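Side-chain contacts in conserved hypothetical protein (Shewanella loihica, PDB 2GPI), which is of unknown function, belongs to the DUF1488 family and may take part in transcriptional regulation of the shikimate pathway: residues I21-Q26 / I32-G37; H43-K48 / E60-D65. All blocks are in the same frame, centred on the assembly; numbering follows the deposited sequence.

Overall arrangement
Both interactions lie within the single chain, in the part that belongs to the DUF1488 family, and they follow one another along the sequence: interaction 1 closes before interaction 2 opens. Interaction 1 pairs strands 20-27 and 30-37 of the mixed sheet, with its centre about 4 Å from the centre of the chain. Interaction 2 lies at the surface, about 11 Å from that centre, where the end of helix 38-45 meets the junction of helices 52-61 and 63-75. The two centres are about 15 Å apart and the nearest atoms about 5 Å. Strand 30-37 leads directly into helix 38-45, so the hairpin and the helical layer beside the sheet are joined through the chain itself.

Interaction 1 (I21-Q26 / I32-G37); sequences IHFTAQ and IDCYIG
His22 and Asp33 make the side-chain polar contact between the two strands: NE2 of His22 donates to OD1 of Asp33 over 2.7 Å. The oxygen lies in the plane of the imidazole but is approached from above the carboxylate plane, the two planes standing 72° apart. With CG anti to the backbone N (chi1 170°), the His22 ring also forms an offset stack with the Tyr35 ring, the centroids 4.6 Å apart and the planes not far from parallel. Tyr35 OH hangs over one imidazole face. A leucine in place of His22 would probably leave the Asp33 carboxylate without this donor and the Tyr35 ring without this stacking partner.

On the other side of the sheet the contacts are apolar. Phe23 CG sits between its backbone N and carbonyl carbon, which swings the ring across to Cys34; CB of Cys34 lies over the ring centre as a CH-pi contact, 3.5 Å from the Phe23 centroid, while SG approaches obliquely. Ile21 CB meets Ile36 CG2 at 3.9 Å, and Ala25 packs against Ile32. Helix 63-75 covers this side, with Ile66 and Ala70 touching Phe23.

Backbone bonds run in reciprocal pairs at Ile21-Ile36, Phe23-Cys34 and Ala25-Ile32; Ile32 N to Ala25 O, at 2.8 Å, is practically straight. His22-Tyr35 and Thr24-Asp33 are the intervening non-hydrogen-bonded pairs. This alternation is that of an antiparallel beta hairpin, here at the heart of a mixed sheet with helices packed on one face.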
loop_
_atom_site.group_PDB
_atom_site.type_symbol
_atom_site.label_atom_id
_atom_site.label_comp_id
_atom_site.label_asym_id
_atom_site.label_seq_id
_atom_site.Cartn_x
_atom_site.Cartn_y
_atom_site.Cartn_z
ATOM N N ILE A 21 -2.674 -4.052 5.405
ATOM C CA ILE A 21 -1.264 -3.749 5.460
ATOM C C ILE A 21 -1.097 -2.232 5.311
ATOM O O ILE A 21 -1.632 -1.606 4.376
ATOM C CB ILE A 21 -0.438 -4.466 4.377
ATOM C CG1 ILE A 21 -0.310 -5.995 4.674
ATOM C CG2 ILE A 21 0.995 -3.830 4.238
ATOM C CD1 ILE A 21 0.641 -6.305 5.796
ATOM N N HIS A 22 -0.369 -1.680 6.246
ATOM C CA HIS A 22 -0.013 -0.259 6.258
ATOM C C HIS A 22 1.444 -0.174 5.734
ATOM O O HIS A 22 2.382 -0.790 6.294
ATOM C CB HIS A 22 -0.229 0.289 7.674
ATOM C CG HIS A 22 0.329 1.704 7.908
ATOM N ND1 HIS A 22 0.570 2.215 9.161
ATOM C CD2 HIS A 22 0.630 2.697 7.024
ATOM C CE1 HIS A 22 1.005 3.462 9.048
ATOM N NE2 HIS A 22 1.060 3.780 7.761
ATOM N N PHE A 23 1.633 0.627 4.686
ATOM C CA PHE A 23 2.955 0.851 4.122
ATOM C C PHE A 23 3.142 2.361 3.929
ATOM O O PHE A 23 2.198 3.105 3.902
ATOM C CB PHE A 23 3.265 0.038 2.864
ATOM C CG PHE A 23 2.352 0.274 1.676
ATOM C CD1 PHE A 23 1.047 -0.190 1.652
ATOM C CD2 PHE A 23 2.812 0.958 0.574
ATOM C CE1 PHE A 23 0.256 -0.010 0.518
ATOM C CE2 PHE A 23 2.004 1.147 -0.556
ATOM C CZ PHE A 23 0.749 0.680 -0.576
ATOM N N THR A 24 4.374 2.788 3.829
ATOM C CA THR A 24 4.687 4.199 3.885
ATOM C C THR A 24 5.360 4.714 2.604
ATOM O O THR A 24 6.182 4.041 1.988
ATOM C CB THR A 24 5.625 4.486 5.071
ATOM O OG1 THR A 24 6.740 3.577 5.010
ATOM C CG2 THR A 24 4.895 4.305 6.391
ATOM N N ALA A 25 4.940 5.895 2.185
ATOM C CA ALA A 25 5.607 6.643 1.132
ATOM C C ALA A 25 6.021 7.955 1.749
ATOM O O ALA A 25 5.557 8.337 2.813
ATOM C CB ALA A 25 4.679 6.902 -0.039
ATOM N N GLN A 26 6.930 8.655 1.097
ATOM C CA GLN A 26 7.370 9.929 1.592
ATOM C C GLN A 26 7.704 10.794 0.404
ATOM O O GLN A 26 8.300 10.329 -0.572
ATOM C CB GLN A 26 8.610 9.674 2.434
ATOM C CG GLN A 26 9.050 10.780 3.231
ATOM C CD GLN A 26 10.141 10.304 4.173
ATOM O OE1 GLN A 26 9.916 9.426 5.021
ATOM N NE2 GLN A 26 11.328 10.868 4.015
ATOM N N ILE A 32 3.350 9.849 3.665
ATOM C CA ILE A 32 2.049 9.502 3.138
ATOM C C ILE A 32 1.745 8.051 3.530
ATOM O O ILE A 32 2.439 7.123 3.090
ATOM C CB ILE A 32 1.960 9.706 1.610
ATOM C CG1 ILE A 32 2.193 11.178 1.242
ATOM C CG2 ILE A 32 0.601 9.217 1.116
ATOM C CD1 ILE A 32 2.547 11.382 -0.264
ATOM N N ASP A 33 0.767 7.893 4.412
ATOM C CA ASP A 33 0.341 6.582 4.830
ATOM C C ASP A 33 -0.505 5.904 3.751
ATOM O O ASP A 33 -1.549 6.406 3.279
ATOM C CB ASP A 33 -0.299 6.611 6.210
ATOM C CG ASP A 33 0.718 7.042 7.278
ATOM O OD1 ASP A 33 1.761 6.369 7.436
ATOM O OD2 ASP A 33 0.521 8.119 7.867
ATOM N N CYS A 34 -0.083 4.703 3.374
ATOM C CA CYS A 34 -0.778 3.942 2.337
ATOM C C CYS A 34 -1.267 2.620 2.927
ATOM O O CYS A 34 -0.660 2.078 3.860
ATOM C CB CYS A 34 0.137 3.588 1.185
ATOM S SG CYS A 34 0.923 5.031 0.410
ATOM N N TYR A 35 -2.345 2.122 2.375
ATOM C CA TYR A 35 -3.015 0.937 2.913
ATOM C C TYR A 35 -3.498 0.047 1.784
ATOM O O TYR A 35 -3.969 0.514 0.780
ATOM C CB TYR A 35 -4.181 1.338 3.780
ATOM C CG TYR A 35 -3.789 2.174 4.966
ATOM C CD1 TYR A 35 -3.728 3.555 4.899
ATOM C CD2 TYR A 35 -3.435 1.569 6.173
ATOM C CE1 TYR A 35 -3.304 4.288 5.961
ATOM C CE2 TYR A 35 -3.045 2.301 7.266
ATOM C CZ TYR A 35 -2.970 3.692 7.168
ATOM O OH TYR A 35 -2.583 4.438 8.239
ATOM N N ILE A 36 -3.361 -1.259 1.976
ATOM C CA ILE A 36 -4.010 -2.249 1.112
ATOM C C ILE A 36 -4.777 -3.223 2.028
ATOM O O ILE A 36 -4.185 -3.891 2.901
ATOM C CB ILE A 36 -3.027 -2.950 0.113
ATOM C CG1 ILE A 36 -3.757 -3.927 -0.799
ATOM C CG2 ILE A 36 -1.847 -3.635 0.834
ATOM C CD1 ILE A 36 -2.915 -4.449 -1.982
ATOM N N GLY A 37 -6.089 -3.242 1.849
ATOM C CA GLY A 37 -6.923 -4.042 2.710
ATOM C C GLY A 37 -6.745 -5.541 2.525
ATOM O O GLY A 37 -6.280 -6.029 1.486
#

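Interaction 2 (H43-K48 / E60-D65); sequences HLAAEK and EQFRFD
Ala45 O accepts a hydrogen bond of 2.8 Å from water 1, which in turn takes a weak one from Gln61 NE2. A second water bridges the same gap: water 2 donates to Gln61 OE1 at 2.8 Å and, over a longer distance, to Glu47 OE1. The Gln61 amide thus faces the end of helix 38-45 through solvent, its oxygen and nitrogen each engaging a water. The other carboxylate oxygen of Glu47, OE2, is hydrogen-bonded to Gln54 NE2 of helix 52-61, which gives the carboxylate a second partner.

Direct contact is apolar and centres on Phe62. Leu44 comes over one face of the phenyl ring, offset toward its rim, with CG 4.1 Å from the centroid of Phe62 and 15° off the normal, a CH-pi contact. The two side chains run antiparallel past one another, so that Leu44 CD2 reaches back to Phe62 CB at 3.7 Å. Extension of Leu44 away from its backbone N (chi1 177°) carries its branch across to the ring. Farther out, Phe62 CE2 touches Ala45, lying 3.8 Å from its CA and 3.9 Å from its CB. Val90 and Asp91, near the chain's C-terminus, also touch Leu44, while Leu58 of helix 52-61 packs on Ala45.

Both partners sit at helix ends. Phe62 interrupts the helical run between 52-61 and 63-75 and takes the N-cap position of the latter. Helix 38-45 closes in a Schellman motif, with Ala46 as the C-prime residue at positive phi and Ala46 N bonded to His43 O at 3.2 Å, together with the Glu47 N to Glu42 O bond. The arrangement is a surface junction in which a Schellman-capped helix terminus packs against the aromatic residue at a helix-helix break.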
loop_
_atom_site.group_PDB
_atom_site.type_symbol
_atom_site.label_atom_id
_atom_site.label_comp_id
_atom_site.label_asym_id
_atom_site.label_seq_id
_atom_site.Cartn_x
_atom_site.Cartn_y
_atom_site.Cartn_z
ATOM N N HIS A 43 -7.453 -11.271 -2.865
ATOM C CA HIS A 43 -7.820 -11.370 -4.295
ATOM C C HIS A 43 -6.575 -11.313 -5.188
ATOM O O HIS A 43 -6.415 -12.126 -6.073
ATOM C CB HIS A 43 -8.787 -10.257 -4.724
ATOM C CG HIS A 43 -10.177 -10.381 -4.186
ATOM N ND1 HIS A 43 -11.028 -11.429 -4.487
ATOM C CD2 HIS A 43 -10.911 -9.511 -3.442
ATOM C CE1 HIS A 43 -12.195 -11.232 -3.889
ATOM N NE2 HIS A 43 -12.155 -10.068 -3.261
ATOM N N LEU A 44 -5.685 -10.370 -4.908
ATOM C CA LEU A 44 -4.460 -10.223 -5.710
ATOM C C LEU A 44 -3.602 -11.472 -5.703
ATOM O O LEU A 44 -3.156 -11.965 -6.750
ATOM C CB LEU A 44 -3.654 -9.043 -5.166
ATOM C CG LEU A 44 -2.313 -8.719 -5.789
ATOM C CD1 LEU A 44 -2.483 -8.390 -7.284
ATOM C CD2 LEU A 44 -1.596 -7.564 -5.072
ATOM N N ALA A 45 -3.412 -12.037 -4.512
ATOM C CA ALA A 45 -2.601 -13.242 -4.326
ATOM C C ALA A 45 -3.309 -14.546 -4.634
ATOM O O ALA A 45 -2.662 -15.592 -4.718
ATOM C CB ALA A 45 -2.067 -13.284 -2.857
ATOM N N ALA A 46 -4.661 -14.518 -4.756
ATOM C CA ALA A 46 -5.472 -15.751 -4.868
ATOM C C ALA A 46 -5.211 -16.681 -3.682
ATOM O O ALA A 46 -5.078 -17.921 -3.834
ATOM C CB ALA A 46 -5.259 -16.435 -6.233
ATOM N N GLU A 47 -5.196 -16.062 -2.496
ATOM C CA GLU A 47 -4.894 -16.771 -1.247
ATOM C C GLU A 47 -5.573 -16.080 -0.083
ATOM O O GLU A 47 -5.462 -14.850 0.073
ATOM C CB GLU A 47 -3.369 -16.718 -1.040
ATOM C CG GLU A 47 -2.806 -17.492 0.090
ATOM C CD GLU A 47 -1.274 -17.519 0.042
ATOM O OE1 GLU A 47 -0.697 -17.656 -1.078
ATOM O OE2 GLU A 47 -0.637 -17.428 1.117
ATOM N N LYS A 48 -6.185 -16.859 0.779
ATOM C CA LYS A 48 -6.740 -16.295 1.995
ATOM C C LYS A 48 -5.646 -16.155 3.088
ATOM O O LYS A 48 -4.746 -16.994 3.174
ATOM C CB LYS A 48 -7.918 -17.108 2.437
ATOM C CG LYS A 48 -9.053 -16.926 1.430
ATOM C CD LYS A 48 -10.359 -17.492 1.887
ATOM C CE LYS A 48 -11.385 -17.423 0.757
ATOM N NZ LYS A 48 -10.980 -18.302 -0.370
ATOM N N GLU A 60 5.101 -8.469 0.216
ATOM C CA GLU A 60 6.455 -8.527 -0.382
ATOM C C GLU A 60 6.442 -9.175 -1.760
ATOM O O GLU A 60 7.133 -8.686 -2.698
ATOM C CB GLU A 60 7.392 -9.235 0.581
ATOM C CG GLU A 60 7.711 -8.418 1.759
ATOM C CD GLU A 60 8.550 -7.171 1.443
ATOM O OE1 GLU A 60 9.046 -6.997 0.302
ATOM O OE2 GLU A 60 8.720 -6.376 2.355
ATOM N N GLN A 61 5.656 -10.233 -1.921
ATOM C CA GLN A 61 5.531 -10.922 -3.222
ATOM C C GLN A 61 5.059 -9.977 -4.329
ATOM O O GLN A 61 5.496 -10.085 -5.465
ATOM C CB GLN A 61 4.609 -12.125 -3.107
ATOM C CG GLN A 61 4.444 -12.906 -4.376
ATOM C CD GLN A 61 3.701 -14.215 -4.128
ATOM O OE1 GLN A 61 3.578 -14.668 -2.963
ATOM N NE2 GLN A 61 3.211 -14.835 -5.215
ATOM N N PHE A 62 4.173 -9.046 -3.988
ATOM C CA PHE A 62 3.582 -8.148 -4.934
ATOM C C PHE A 62 4.009 -6.678 -4.662
ATOM O O PHE A 62 3.339 -5.730 -5.135
ATOM C CB PHE A 62 2.060 -8.282 -4.903
ATOM C CG PHE A 62 1.579 -9.633 -5.363
ATOM C CD1 PHE A 62 1.365 -9.854 -6.696
ATOM C CD2 PHE A 62 1.300 -10.646 -4.461
ATOM C CE1 PHE A 62 0.931 -11.072 -7.170
ATOM C CE2 PHE A 62 0.906 -11.893 -4.938
ATOM C CZ PHE A 62 0.707 -12.082 -6.298
ATOM N N ARG A 63 5.104 -6.491 -3.939
ATOM C CA ARG A 63 5.480 -5.157 -3.461
ATOM C C ARG A 63 5.503 -4.126 -4.590
ATOM O O ARG A 63 4.963 -3.015 -4.464
ATOM C CB ARG A 63 6.890 -5.167 -2.806
ATOM C CG ARG A 63 7.467 -3.805 -2.545
ATOM C CD ARG A 63 8.823 -3.882 -1.968
ATOM N NE ARG A 63 9.467 -2.563 -2.047
ATOM C CZ ARG A 63 10.748 -2.335 -1.755
ATOM N NH1 ARG A 63 11.503 -3.327 -1.345
ATOM N NH2 ARG A 63 11.235 -1.098 -1.839
ATOM N N PHE A 64 6.196 -4.450 -5.673
ATOM C CA PHE A 64 6.391 -3.447 -6.728
ATOM C C PHE A 64 5.104 -3.154 -7.516
ATOM O O PHE A 64 4.876 -2.025 -7.917
ATOM C CB PHE A 64 7.598 -3.783 -7.615
ATOM C CG PHE A 64 8.880 -3.654 -6.847
ATOM C CD1 PHE A 64 9.520 -2.418 -6.805
ATOM C CD2 PHE A 64 9.366 -4.698 -6.082
ATOM C CE1 PHE A 64 10.657 -2.224 -6.029
ATOM C CE2 PHE A 64 10.529 -4.517 -5.281
ATOM C CZ PHE A 64 11.159 -3.277 -5.262
ATOM N N ASP A 65 4.238 -4.143 -7.663
ATOM C CA ASP A 65 2.923 -3.870 -8.239
ATOM C C ASP A 65 2.085 -2.977 -7.337
ATOM O O ASP A 65 1.353 -2.094 -7.791
ATOM C CB ASP A 65 2.195 -5.201 -8.436
ATOM C CG ASP A 65 2.789 -6.063 -9.565
ATOM O OD1 ASP A 65 3.600 -5.563 -10.388
ATOM O OD2 ASP A 65 2.387 -7.243 -9.612
HETATM O O HOH W 1 0.105 -15.900 -5.187
HETATM O O HOH W 2 1.726 -16.711 -2.941
#